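Local coordinates for protein endo-1,4-b-d-mannanase (Trichoderma reesei, PDB 1QNS) that hydrolyses internal beta-1,4-mannosidic linkages in mannans and related polysaccharides as a family 5 glycoside hydrolase, at residues D37-F42 with A99-L104; D87-L92 with V152-N157; Y94-A99 with S158-A163. All blocks are in the same frame, centred on the assembly; numbering follows the deposited sequence. Where two conformers were deposited one is given.

Contact 1. Residues D37-F42 with A99-L104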
ATOM      1  N   ASP A  37       6.728  16.371  12.796  1.00 12.59           N
ATOM      2  CA  ASP A  37       5.489  16.216  12.008  1.00 11.41           C
ATOM      3  C   ASP A  37       5.147  14.746  11.842  1.00 10.97           C
ATOM      4  O   ASP A  37       3.990  14.357  11.737  1.00 10.63           O
ATOM      5  CB  ASP A  37       5.696  16.921  10.659  1.00 11.39           C
ATOM      6  CG  ASP A  37       5.927  18.405  10.767  1.00 13.44           C
ATOM      7  OD1 ASP A  37       5.582  18.996  11.819  1.00 14.43           O
ATOM      8  OD2 ASP A  37       6.398  18.990   9.734  1.00 15.70           O
ATOM      9  N   VAL A  38       6.186  13.896  11.761  1.00 11.00           N
ATOM     10  CA  VAL A  38       5.924  12.459  11.736  1.00 10.96           C
ATOM     11  C   VAL A  38       5.268  12.078  13.068  1.00 10.50           C
ATOM     12  O   VAL A  38       4.263  11.344  13.090  1.00 10.42           O
ATOM     13  CB  VAL A  38       7.210  11.656  11.518  1.00 11.08           C
ATOM     14  CG1 VAL A  38       6.939  10.154  11.632  1.00 12.03           C
ATOM     15  CG2 VAL A  38       7.868  11.946  10.182  1.00 11.38           C
ATOM     16  N   ASP A  39       5.873  12.527  14.175  1.00 10.83           N
ATOM     17  CA  ASP A  39       5.333  12.120  15.486  1.00 11.42           C
ATOM     18  C   ASP A  39       3.929  12.647  15.729  1.00 10.94           C
ATOM     19  O   ASP A  39       3.107  11.917  16.267  1.00 11.28           O
ATOM     20  CB  ASP A  39       6.306  12.609  16.550  1.00 12.61           C
ATOM     21  CG  ASP A  39       7.651  11.851  16.525  1.00 14.47           C
ATOM     22  OD1 ASP A  39       7.724  10.651  16.208  1.00 18.27           O
ATOM     23  OD2 ASP A  39       8.559  12.518  16.975  1.00 19.17           O
ATOM     24  N   SER A  40       3.615  13.896  15.350  1.00 10.46           N
ATOM     25  CA  SER A  40       2.260  14.396  15.608  1.00 10.11           C
ATOM     26  C   SER A  40       1.244  13.601  14.791  1.00  9.08           C
ATOM     27  O   SER A  40       0.160  13.245  15.264  1.00  9.85           O
ATOM     28  CB  SER A  40       2.103  15.910  15.395  1.00  9.72           C
ATOM     29  OG  SER A  40       2.489  16.301  14.093  1.00 10.70           O
ATOM     30  N   THR A  41       1.609  13.317  13.523  1.00  8.48           N
ATOM     31  CA  THR A  41       0.692  12.594  12.669  1.00  8.43           C
ATOM     32  C   THR A  41       0.423  11.182  13.216  1.00  8.06           C
ATOM     33  O   THR A  41      -0.712  10.710  13.291  1.00  8.97           O
ATOM     34  CB  THR A  41       1.242  12.554  11.226  1.00  9.66           C
ATOM     35  OG1 THR A  41       1.431  13.929  10.795  1.00 10.20           O
ATOM     36  CG2 THR A  41       0.280  11.829  10.309  1.00 10.36           C
ATOM     37  N   PHE A  42       1.523  10.465  13.539  1.00  8.35           N
ATOM     38  CA  PHE A  42       1.391   9.115  14.120  1.00  9.07           C
ATOM     39  C   PHE A  42       0.691   9.091  15.465  1.00  9.67           C
ATOM     40  O   PHE A  42      -0.065   8.154  15.730  1.00 11.07           O
ATOM     41  CB  PHE A  42       2.766   8.440  14.123  1.00  9.15           C
ATOM     42  CG  PHE A  42       3.172   7.864  12.787  1.00  9.18           C
ATOM     43  CD1 PHE A  42       2.468   8.084  11.616  1.00  9.38           C
ATOM     44  CD2 PHE A  42       4.305   7.046  12.749  1.00 10.07           C
ATOM     45  CE1 PHE A  42       2.876   7.503  10.424  1.00 10.17           C
ATOM     46  CE2 PHE A  42       4.688   6.478  11.551  1.00 11.57           C
ATOM     47  CZ  PHE A  42       3.966   6.676  10.394  1.00 10.35           C
ATOM     48  N   ALA A  99       6.821   4.676  14.062  1.00 10.54           N
ATOM     49  CA  ALA A  99       5.826   3.612  14.088  1.00 11.44           C
ATOM     50  C   ALA A  99       6.124   2.679  15.283  1.00 12.78           C
ATOM     51  O   ALA A  99       5.181   2.326  16.025  1.00 14.45           O
ATOM     52  CB  ALA A  99       5.775   2.837  12.777  1.00 10.92           C
ATOM     53  N   GLU A 100       7.381   2.325  15.516  1.00 13.19           N
ATOM     54  CA  GLU A 100       7.778   1.483  16.676  1.00 15.05           C
ATOM     55  C   GLU A 100       7.366   2.167  17.983  1.00 15.95           C
ATOM     56  O   GLU A 100       6.762   1.564  18.884  1.00 18.62           O
ATOM     57  CB  GLU A 100       9.289   1.255  16.662  1.00 17.93           C
ATOM     58  CG  GLU A 100       9.868   0.375  15.561  1.00 19.14           C
ATOM     59  CD  GLU A 100      11.364   0.265  15.461  1.00 22.03           C
ATOM     60  OE1 GLU A 100      12.176   0.986  16.087  1.00 21.19           O
ATOM     61  OE2 GLU A 100      11.801  -0.626  14.666  1.00 23.59           O
ATOM     62  N   GLN A 101       7.540   3.476  18.068  1.00 12.88           N
ATOM     63  CA  GLN A 101       7.205   4.208  19.284  1.00 13.73           C
ATOM     64  C   GLN A 101       5.703   4.256  19.514  1.00 14.39           C
ATOM     65  O   GLN A 101       5.276   4.181  20.689  1.00 16.43           O
ATOM     66  CB  GLN A 101       7.724   5.624  19.154  1.00 14.18           C
ATOM     67  CG  GLN A 101       7.301   6.580  20.271  1.00 15.82           C
ATOM     68  CD  GLN A 101       7.993   7.924  20.089  1.00 17.82           C
ATOM     69  OE1 GLN A 101       9.116   8.041  19.560  1.00 20.93           O
ATOM     70  NE2 GLN A 101       7.278   8.926  20.526  1.00 16.62           N
ATOM     71  N   HIS A 102       4.934   4.493  18.448  1.00 14.68           N
ATOM     72  CA  HIS A 102       3.491   4.687  18.511  1.00 14.95           C
ATOM     73  C   HIS A 102       2.643   3.434  18.413  1.00 16.79           C
ATOM     74  O   HIS A 102       1.429   3.485  18.247  1.00 17.89           O
ATOM     75  CB  HIS A 102       3.027   5.780  17.535  1.00 15.56           C
ATOM     76  CG  HIS A 102       3.555   7.141  17.853  1.00 11.82           C
ATOM     77  ND1 HIS A 102       4.687   7.659  17.285  1.00 14.92           N
ATOM     78  CD2 HIS A 102       3.061   8.098  18.719  1.00 12.60           C
ATOM     79  CE1 HIS A 102       4.938   8.871  17.758  1.00 14.64           C
ATOM     80  NE2 HIS A 102       3.959   9.130  18.608  1.00 14.78           N
ATOM     81  N   ASN A 103       3.301   2.292  18.399  1.00 17.47           N
ATOM     82  CA  ASN A 103       2.623   1.007  18.332  1.00 20.00           C
ATOM     83  C   ASN A 103       1.787   0.879  17.059  1.00 16.83           C
ATOM     84  O   ASN A 103       0.665   0.366  17.050  1.00 18.11           O
ATOM     85  CB  ASN A 103       1.726   0.799  19.573  1.00 23.23           C
ATOM     86  CG  ASN A 103       2.514   0.933  20.874  1.00 27.91           C
ATOM     87  OD1 ASN A 103       2.004   1.607  21.777  1.00 33.70           O
ATOM     88  ND2 ASN A 103       3.666   0.292  20.935  1.00 28.36           N
ATOM     89  N   LEU A 104       2.411   1.293  15.961  1.00 12.25           N
ATOM     90  CA  LEU A 104       1.803   1.205  14.630  1.00 11.40           C
ATOM     91  C   LEU A 104       2.595   0.245  13.745  1.00  9.62           C
ATOM     92  O   LEU A 104       3.800   0.061  14.001  1.00 11.72           O
ATOM     93  CB  LEU A 104       1.753   2.570  13.902  1.00 10.86           C
ATOM     94  CG  LEU A 104       0.872   3.610  14.620  1.00  9.80           C
ATOM     95  CD1 LEU A 104       1.081   4.956  13.948  1.00 11.94           C
ATOM     96  CD2 LEU A 104      -0.580   3.175  14.557  1.00 10.77           C
TER
HETATM   97  O   HOH W   1       9.763   9.016  17.175  1.00 26.98           O
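With chi1 at -64° His102 swings its imidazole so that one face lies against Phe42 CB, while Phe42, at -80°, turns its own ring toward Leu104 and Ala99; in both, CG stands anti to the carbonyl carbon, beside the backbone N. The result is a CH-pi contact, 4.1 Å from Phe42 CB to the His102 ring centroid. It joins two neighbouring outer helices of the TIM barrel, 35-47 and 89-101, where the second runs out into the loop before strand 105-109. The Phe42 ring is sandwiched between aliphatic groups: Leu104 CD1 lies over one face, 4.2 Å from the ring centroid, and Val38 CG1 over the opposite one. At the ring's edge Phe42 CD2 meets Ala99 N at 3.7 Å, and CE2 reaches Ala99 CB. A flat apolar ring suits this buried site lined by methyl groups; an alanine here would probably open a gap between Leu104 CD1 and Val38 CG1 and take away the partner of Ala99 CB. Toward the surface the chemistry turns polar. His102 ND1 is hydrogen-bonded to Ser98 O, which helps to hold the imidazole's rotation, while the Asp39 carboxylate binds Tyr94 through OD2 and Ser98 OG through OD1. Asp39 OD1 also sits in the plane of the imidazole at its edge, 3.7 Å from His102 CE1. One water bridges the helices, donating to Asp39 OD1 at 2.8 Å and to Gln101 OE1 at 2.7 Å.

Contact 2. Residues D87-L92 with V152-N157. With NAG (2-acetamido-2-deoxy-beta-D-glucopyranose), chain H.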
ATOM      1  N   ASP A  87      18.745  13.380   3.416  1.00 18.19           N
ATOM      2  CA  ASP A  87      17.730  13.736   2.449  1.00 17.99           C
ATOM      3  C   ASP A  87      17.284  12.490   1.655  1.00 17.35           C
ATOM      4  O   ASP A  87      16.597  12.628   0.634  1.00 18.21           O
ATOM      5  CB  ASP A  87      18.226  14.793   1.460  1.00 19.76           C
ATOM      6  CG  ASP A  87      19.526  14.464   0.773  1.00 22.21           C
ATOM      7  OD1 ASP A  87      20.109  13.371   0.947  1.00 21.96           O
ATOM      8  OD2 ASP A  87      20.010  15.345   0.018  1.00 27.16           O
ATOM      9  N   GLY A  88      17.640  11.306   2.145  1.00 15.56           N
ATOM     10  CA  GLY A  88      17.246  10.060   1.517  1.00 15.18           C
ATOM     11  C   GLY A  88      16.555   9.111   2.484  1.00 14.69           C
ATOM     12  O   GLY A  88      15.648   9.536   3.236  1.00 14.04           O
ATOM     13  N   LEU A  89      16.928   7.849   2.526  1.00 13.92           N
ATOM     14  CA  LEU A  89      16.306   6.809   3.317  1.00 14.56           C
ATOM     15  C   LEU A  89      16.351   7.023   4.819  1.00 15.44           C
ATOM     16  O   LEU A  89      15.568   6.378   5.530  1.00 16.60           O
ATOM     17  CB  LEU A  89      16.807   5.406   2.943  1.00 15.65           C
ATOM     18  CG  LEU A  89      16.315   4.887   1.578  1.00 16.06           C
ATOM     19  CD1 LEU A  89      17.120   3.652   1.189  1.00 15.84           C
ATOM     20  CD2 LEU A  89      14.831   4.607   1.601  1.00 16.23           C
ATOM     21  N   GLN A  90      17.196   7.951   5.313  1.00 15.41           N
ATOM     22  CA  GLN A  90      17.135   8.326   6.716  1.00 16.83           C
ATOM     23  C   GLN A  90      15.771   8.918   7.039  1.00 16.03           C
ATOM     24  O   GLN A  90      15.365   8.809   8.222  1.00 17.15           O
ATOM     25  CB  GLN A  90      18.290   9.256   7.064  1.00 18.23           C
ATOM     26  CG  GLN A  90      19.628   8.538   7.119  1.00 20.67           C
ATOM     27  CD  GLN A  90      20.735   9.533   7.461  1.00 23.56           C
ATOM     28  OE1 GLN A  90      20.513  10.525   8.149  1.00 25.83           O
ATOM     29  NE2 GLN A  90      21.943   9.265   6.972  1.00 25.10           N
ATOM     30  N   THR A  91      15.053   9.521   6.105  1.00 16.15           N
ATOM     31  CA  THR A  91      13.704  10.043   6.383  1.00 16.60           C
ATOM     32  C   THR A  91      12.759   8.879   6.661  1.00 16.57           C
ATOM     33  O   THR A  91      11.976   8.845   7.604  1.00 17.79           O
ATOM     34  CB  THR A  91      13.116  10.995   5.332  1.00 19.24           C
ATOM     35  OG1 THR A  91      12.442  10.353   4.242  0.50 20.18           O
ATOM     36  CG2 THR A  91      14.259  11.895   4.806  0.50 16.36           C
ATOM     37  N   LEU A  92      12.861   7.802   5.852  1.00 14.79           N
ATOM     38  CA  LEU A  92      12.043   6.601   6.101  1.00 13.37           C
ATOM     39  C   LEU A  92      12.461   5.894   7.388  1.00 12.61           C
ATOM     40  O   LEU A  92      11.612   5.328   8.117  1.00 11.75           O
ATOM     41  CB  LEU A  92      12.150   5.670   4.888  1.00 12.35           C
ATOM     42  CG  LEU A  92      11.234   4.443   4.905  1.00 11.57           C
ATOM     43  CD1 LEU A  92       9.775   4.856   4.990  1.00 14.21           C
ATOM     44  CD2 LEU A  92      11.494   3.603   3.659  1.00 12.00           C
ATOM     45  N   VAL A 152      14.574  -3.409   2.356  1.00  9.81           N
ATOM     46  CA  VAL A 152      14.300  -4.537   3.248  1.00  9.55           C
ATOM     47  C   VAL A 152      15.401  -4.759   4.270  1.00 11.84           C
ATOM     48  O   VAL A 152      15.097  -4.999   5.448  1.00 11.62           O
ATOM     49  CB  VAL A 152      14.057  -5.865   2.479  1.00 10.75           C
ATOM     50  CG1 VAL A 152      13.936  -7.068   3.410  1.00 11.26           C
ATOM     51  CG2 VAL A 152      12.789  -5.727   1.652  1.00 10.48           C
ATOM     52  N   SER A 153      16.661  -4.610   3.877  1.00 11.68           N
ATOM     53  CA  SER A 153      17.741  -4.878   4.851  1.00 13.12           C
ATOM     54  C   SER A 153      17.777  -3.888   5.991  1.00 13.33           C
ATOM     55  O   SER A 153      18.362  -4.221   7.021  1.00 16.69           O
ATOM     56  CB  SER A 153      19.052  -4.948   4.081  1.00 15.42           C
ATOM     57  OG  SER A 153      19.422  -3.718   3.517  1.00 15.54           O
ATOM     58  N   ARG A 154      17.201  -2.702   5.805  1.00 12.11           N
ATOM     59  CA  ARG A 154      17.193  -1.756   6.905  1.00 12.50           C
ATOM     60  C   ARG A 154      16.232  -2.163   8.012  1.00 13.59           C
ATOM     61  O   ARG A 154      16.421  -1.761   9.175  1.00 16.60           O
ATOM     62  CB  ARG A 154      16.779  -0.341   6.428  1.00 13.67           C
ATOM     63  CG  ARG A 154      17.781   0.233   5.456  1.00 14.43           C
ATOM     64  CD  ARG A 154      17.478   1.625   4.898  1.00 13.60           C
ATOM     65  NE  ARG A 154      17.922   2.745   5.740  1.00 13.50           N
ATOM     66  CZ  ARG A 154      19.178   3.181   5.714  1.00 14.02           C
ATOM     67  NH1 ARG A 154      20.078   2.663   4.884  1.00 13.48           N
ATOM     68  NH2 ARG A 154      19.600   4.174   6.501  1.00 15.54           N
ATOM     69  N   TYR A 155      15.100  -2.771   7.599  1.00 11.19           N
ATOM     70  CA  TYR A 155      14.019  -2.973   8.568  1.00 10.11           C
ATOM     71  C   TYR A 155      13.608  -4.402   8.774  1.00  9.38           C
ATOM     72  O   TYR A 155      12.591  -4.729   9.377  1.00 10.60           O
ATOM     73  CB  TYR A 155      12.761  -2.146   8.203  1.00 11.38           C
ATOM     74  CG  TYR A 155      13.054  -0.738   7.739  1.00 11.33           C
ATOM     75  CD1 TYR A 155      13.705   0.188   8.536  1.00  9.94           C
ATOM     76  CD2 TYR A 155      12.744  -0.322   6.454  1.00 12.86           C
ATOM     77  CE1 TYR A 155      14.070   1.440   8.121  1.00 11.14           C
ATOM     78  CE2 TYR A 155      13.088   0.933   5.995  1.00 13.84           C
ATOM     79  CZ  TYR A 155      13.724   1.825   6.830  1.00 12.99           C
ATOM     80  OH  TYR A 155      14.091   3.045   6.349  1.00 13.17           O
ATOM     81  N   ALA A 156      14.413  -5.375   8.260  1.00 10.37           N
ATOM     82  CA  ALA A 156      14.047  -6.775   8.301  1.00  9.20           C
ATOM     83  C   ALA A 156      13.767  -7.319   9.697  1.00  9.74           C
ATOM     84  O   ALA A 156      12.980  -8.261   9.814  1.00 10.37           O
ATOM     85  CB  ALA A 156      15.100  -7.652   7.586  1.00 10.65           C
ATOM     86  N   ASN A 157      14.422  -6.776  10.713  1.00 10.38           N
ATOM     87  CA  ASN A 157      14.257  -7.245  12.062  1.00  9.02           C
ATOM     88  C   ASN A 157      13.419  -6.324  12.946  1.00  8.94           C
ATOM     89  O   ASN A 157      13.317  -6.521  14.154  1.00  9.29           O
ATOM     90  CB  ASN A 157      15.629  -7.546  12.759  1.00  8.15           C
ATOM     91  CG  ASN A 157      16.432  -8.460  11.944  1.00  8.86           C
ATOM     92  OD1 ASN A 157      17.089  -8.217  10.925  1.00 10.54           O
ATOM     93  ND2 ASN A 157      16.344  -9.734  12.350  1.00  8.39           N
TER
HETATM   94  C1  NAG H 431      17.043 -11.034  11.747  1.00  9.77           C
HETATM   95  C2  NAG H 431      17.745 -11.881  12.776  1.00 10.13           C
HETATM   96  C3  NAG H 431      18.293 -13.085  12.049  1.00 10.01           C
HETATM   97  C4  NAG H 431      17.161 -13.804  11.274  1.00  9.14           C
HETATM   98  C5  NAG H 431      16.516 -12.789  10.287  1.00  9.86           C
HETATM   99  C6  NAG H 431      15.321 -13.417   9.565  1.00 10.44           C
HETATM  100  C7  NAG H 431      19.031 -10.970  14.709  1.00 12.51           C
HETATM  101  C8  NAG H 431      20.240 -10.173  15.070  1.00 12.89           C
HETATM  102  N2  NAG H 431      18.829 -11.058  13.371  1.00 10.66           N
HETATM  103  O3  NAG H 431      18.828 -13.979  13.045  1.00 12.32           O
HETATM  104  O4  NAG H 431      17.786 -14.823  10.502  1.00 11.72           O
HETATM  105  O5  NAG H 431      15.978 -11.723  11.099  1.00  9.68           O
HETATM  106  O6  NAG H 431      14.815 -12.563   8.539  1.00 11.77           O
HETATM  107  O7  NAG H 431      18.289 -11.506  15.474  1.00 14.12           O
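Leu89, in the first turn of helix 89-101, sets its CB over one face of the Arg154 guanidinium, 4.0 Å from Arg154 NE. The arginine comes from the C-terminal part of helix 138-155, so two outer helices of the TIM barrel meet here. Its chain is extended as far as CG and CD and then bends at chi3 (85°), which turns the flat group against the leucine. Beyond it Gln90 lies at the exposed margin: its CG approaches Arg154 NH2 to 4.4 Å, a loose contact, while its amide NE2 is tied to Thr84 O. Leu92, one turn on from Leu89, faces the same way and receives the tip of Tyr155. The phenol oxygen is lodged against its branch, with Leu92 CG 3.5 Å from Tyr155 OH, and Leu92 CD2 touches the ring itself, 3.9 Å from Tyr155 CE2. Leucine suits both places: Leu89 offers an apolar surface to the flat guanidinium face, and Leu92 one to the phenol. Arg154 and Tyr155 also support each other, Arg154 CB resting over the centre of the phenol ring. At the far end of 152-157 the side chain of Asn157 carries an N-linked sugar, its ND2 joined covalently to C1 of the N-acetylglucosamine. No hydrogen bond runs directly between the two segments; instead Asp93, the next residue of the first helix, takes a salt bridge from Arg154 NH2 through OD2 and a hydrogen bond with Tyr155 OH through OD1. A single carboxylate thus serves both polar ends, and the arginine's nearby charge would probably favour the ionised form of Asp93, with Leu89 against the guanidinium and Leu92 against the phenol.

Contact 3. Residues Y94-A99 with S158-A163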
ATOM      1  N   TYR A  94      13.224   7.284  10.210  1.00 12.55           N
ATOM      2  CA  TYR A  94      12.516   7.921  11.314  1.00 12.04           C
ATOM      3  C   TYR A  94      11.044   7.532  11.342  1.00 12.14           C
ATOM      4  O   TYR A  94      10.464   7.383  12.405  1.00 12.55           O
ATOM      5  CB  TYR A  94      12.691   9.441  11.267  1.00 11.94           C
ATOM      6  CG  TYR A  94      12.188  10.035  12.582  1.00 12.96           C
ATOM      7  CD1 TYR A  94      13.047  10.133  13.659  1.00 15.63           C
ATOM      8  CD2 TYR A  94      10.895  10.495  12.703  1.00 13.52           C
ATOM      9  CE1 TYR A  94      12.572  10.671  14.856  1.00 18.17           C
ATOM     10  CE2 TYR A  94      10.433  10.990  13.903  1.00 13.24           C
ATOM     11  CZ  TYR A  94      11.273  11.114  14.960  1.00 17.66           C
ATOM     12  OH  TYR A  94      10.865  11.644  16.166  1.00 20.32           O
ATOM     13  N   VAL A  95      10.446   7.325  10.166  1.00 11.44           N
ATOM     14  CA  VAL A  95       9.086   6.843  10.040  1.00 10.69           C
ATOM     15  C   VAL A  95       8.921   5.490  10.696  1.00  9.72           C
ATOM     16  O   VAL A  95       7.979   5.245  11.484  1.00  9.41           O
ATOM     17  CB  VAL A  95       8.626   6.855   8.574  1.00 10.66           C
ATOM     18  CG1 VAL A  95       7.222   6.253   8.468  1.00 12.56           C
ATOM     19  CG2 VAL A  95       8.590   8.316   8.148  1.00 14.62           C
ATOM     20  N   VAL A  96       9.855   4.572  10.409  1.00 10.46           N
ATOM     21  CA  VAL A  96       9.789   3.256  11.030  1.00 11.29           C
ATOM     22  C   VAL A  96      10.040   3.385  12.544  1.00 12.62           C
ATOM     23  O   VAL A  96       9.314   2.761  13.320  1.00 13.70           O
ATOM     24  CB  VAL A  96      10.803   2.301  10.382  1.00 11.29           C
ATOM     25  CG1 VAL A  96      10.831   0.958  11.100  1.00 13.66           C
ATOM     26  CG2 VAL A  96      10.475   2.142   8.897  1.00 12.46           C
ATOM     27  N   GLN A  97      10.969   4.214  13.010  1.00 12.53           N
ATOM     28  CA  GLN A  97      11.229   4.463  14.442  1.00 14.33           C
ATOM     29  C   GLN A  97       9.971   4.988  15.122  1.00 13.91           C
ATOM     30  O   GLN A  97       9.599   4.543  16.205  1.00 14.16           O
ATOM     31  CB  GLN A  97      12.391   5.457  14.630  1.00 16.69           C
ATOM     32  CG  GLN A  97      13.623   5.061  13.938  0.50 18.87           C
ATOM     33  CD  GLN A  97      14.602   4.019  14.289  0.50 18.25           C
ATOM     34  OE1 GLN A  97      15.802   4.256  14.013  0.50 18.07           O
ATOM     35  NE2 GLN A  97      14.145   2.858  14.725  0.50 16.46           N
ATOM     36  N   SER A  98       9.278   5.924  14.461  1.00 11.99           N
ATOM     37  CA  SER A  98       8.073   6.513  15.035  1.00 11.36           C
ATOM     38  C   SER A  98       6.903   5.550  15.079  1.00 10.44           C
ATOM     39  O   SER A  98       6.080   5.523  15.987  1.00 11.46           O
ATOM     40  CB  SER A  98       7.726   7.788  14.281  1.00 10.91           C
ATOM     41  OG  SER A  98       6.627   8.452  14.901  1.00 12.59           O
ATOM     42  N   ALA A  99       6.821   4.676  14.062  1.00 10.54           N
ATOM     43  CA  ALA A  99       5.826   3.612  14.088  1.00 11.44           C
ATOM     44  C   ALA A  99       6.124   2.679  15.283  1.00 12.78           C
ATOM     45  O   ALA A  99       5.181   2.326  16.025  1.00 14.45           O
ATOM     46  CB  ALA A  99       5.775   2.837  12.777  1.00 10.92           C
ATOM     47  N   SER A 158      12.746  -5.363  12.285  1.00  9.30           N
ATOM     48  CA  SER A 158      11.847  -4.467  13.030  1.00  8.76           C
ATOM     49  C   SER A 158      10.451  -5.073  13.162  1.00  9.64           C
ATOM     50  O   SER A 158       9.899  -5.527  12.153  1.00 10.52           O
ATOM     51  CB  SER A 158      11.692  -3.154  12.237  1.00 10.45           C
ATOM     52  OG  SER A 158      10.674  -2.329  12.884  1.00 11.46           O
ATOM     53  N   THR A 159       9.838  -5.011  14.336  1.00  9.68           N
ATOM     54  CA  THR A 159       8.469  -5.495  14.507  1.00 11.16           C
ATOM     55  C   THR A 159       7.443  -4.473  13.986  1.00 10.47           C
ATOM     56  O   THR A 159       6.267  -4.828  13.974  1.00 11.00           O
ATOM     57  CB  THR A 159       8.143  -5.867  15.955  1.00 12.97           C
ATOM     58  OG1 THR A 159       8.337  -4.690  16.709  1.00 17.40           O
ATOM     59  CG2 THR A 159       9.075  -6.950  16.462  1.00 14.65           C
ATOM     60  N   ALA A 160       7.862  -3.312  13.494  1.00  9.51           N
ATOM     61  CA  ALA A 160       6.863  -2.374  12.996  1.00  9.49           C
ATOM     62  C   ALA A 160       6.465  -2.560  11.554  1.00  9.87           C
ATOM     63  O   ALA A 160       5.634  -1.786  11.093  1.00 10.47           O
ATOM     64  CB  ALA A 160       7.417  -0.961  13.177  1.00 10.16           C
ATOM     65  N   ILE A 161       7.037  -3.505  10.822  1.00  9.06           N
ATOM     66  CA  ILE A 161       6.617  -3.708   9.437  1.00  8.60           C
ATOM     67  C   ILE A 161       5.449  -4.697   9.421  1.00  9.72           C
ATOM     68  O   ILE A 161       5.515  -5.836   9.879  1.00 10.83           O
ATOM     69  CB  ILE A 161       7.780  -4.237   8.575  1.00  8.93           C
ATOM     70  CG1 ILE A 161       9.021  -3.348   8.664  1.00  9.34           C
ATOM     71  CG2 ILE A 161       7.341  -4.496   7.131  1.00 10.93           C
ATOM     72  CD1 ILE A 161       8.795  -1.920   8.229  1.00 11.27           C
ATOM     73  N   PHE A 162       4.301  -4.254   8.905  1.00  8.13           N
ATOM     74  CA  PHE A 162       3.135  -5.086   8.676  1.00  8.94           C
ATOM     75  C   PHE A 162       3.404  -6.067   7.518  1.00  8.84           C
ATOM     76  O   PHE A 162       3.252  -7.293   7.638  1.00  8.96           O
ATOM     77  CB  PHE A 162       1.863  -4.288   8.358  1.00  9.23           C
ATOM     78  CG  PHE A 162       0.602  -5.103   8.319  1.00  7.75           C
ATOM     79  CD1 PHE A 162       0.217  -5.790   7.182  1.00  9.09           C
ATOM     80  CD2 PHE A 162      -0.246  -5.160   9.418  1.00  8.75           C
ATOM     81  CE1 PHE A 162      -0.957  -6.520   7.139  1.00 10.40           C
ATOM     82  CE2 PHE A 162      -1.416  -5.886   9.391  1.00  9.28           C
ATOM     83  CZ  PHE A 162      -1.771  -6.607   8.259  1.00  9.88           C
ATOM     84  N   ALA A 163       3.801  -5.495   6.390  1.00  9.40           N
ATOM     85  CA  ALA A 163       4.142  -6.272   5.206  1.00  7.15           C
ATOM     86  C   ALA A 163       4.966  -5.408   4.243  1.00  7.79           C
ATOM     87  O   ALA A 163       4.792  -4.188   4.066  1.00  8.97           O
ATOM     88  CB  ALA A 163       2.873  -6.710   4.481  1.00  9.05           C
TER
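The start of barrel strand 161-165 and the turn leading into it pack against the outer helix 89-101, an alpha-on-beta layer of the TIM barrel. Residues Ser158 to Ile161 form a type I beta turn that brings the chain in close to the helix, and Ser158 builds an ST turn inside it: its OG accepts from Ala160 N at 3.0 Å, nearly straight at 163°. With chi1 at 173° that hydroxyl stands anti to the backbone N, a position from which it can reach forward to the amide while lying 3.7 Å from Val96 CG1. The same oxygen is also hydrogen-bonded to Glu100 OE2, so this buried hydroxyl has two polar mates. The rest is apolar. Ala99 CB meets Ala160 CB at 4.2 Å, and the methyl of Ala160 lies equally far from the carbonyl oxygen of Val96. Alanines suit this place because the CA atoms of the pair are just 6.2 Å apart. Val96 divides its branches between partners, CG1 toward Ser158 and Ala160, CG2 toward Ile161 CD1 at 4.4 Å. Around this interface, Leu106 of strand 105-109 touches Val96, strand 105-109 pairs in parallel with strand 161-165, and Tyr155 at the end of helix 138-155 rests on both Val96 and Ile161.

How the contacts relate
All three contacts use helix 89-101, at levels that follow one another along it: contact 2 at its start, then contact 3, then contact 1, the last two sharing Ala99. Contact 3 is wholly buried and turns the helix inward onto a barrel strand, with aliphatic side chains doing most of the work. Contacts 1 and 2 join the helix to other outer helices, 35-47 and 138-155; each has a buried apolar part and a more exposed polar margin, bridged by water in contact 1 and served in contact 2 by a salt bridge to Asp93, just beyond the segment. Contact 3 joins contact 1 partly through hydrogen bonds and contact 2 through apolar packing, whereas contacts 1 and 2 do not touch.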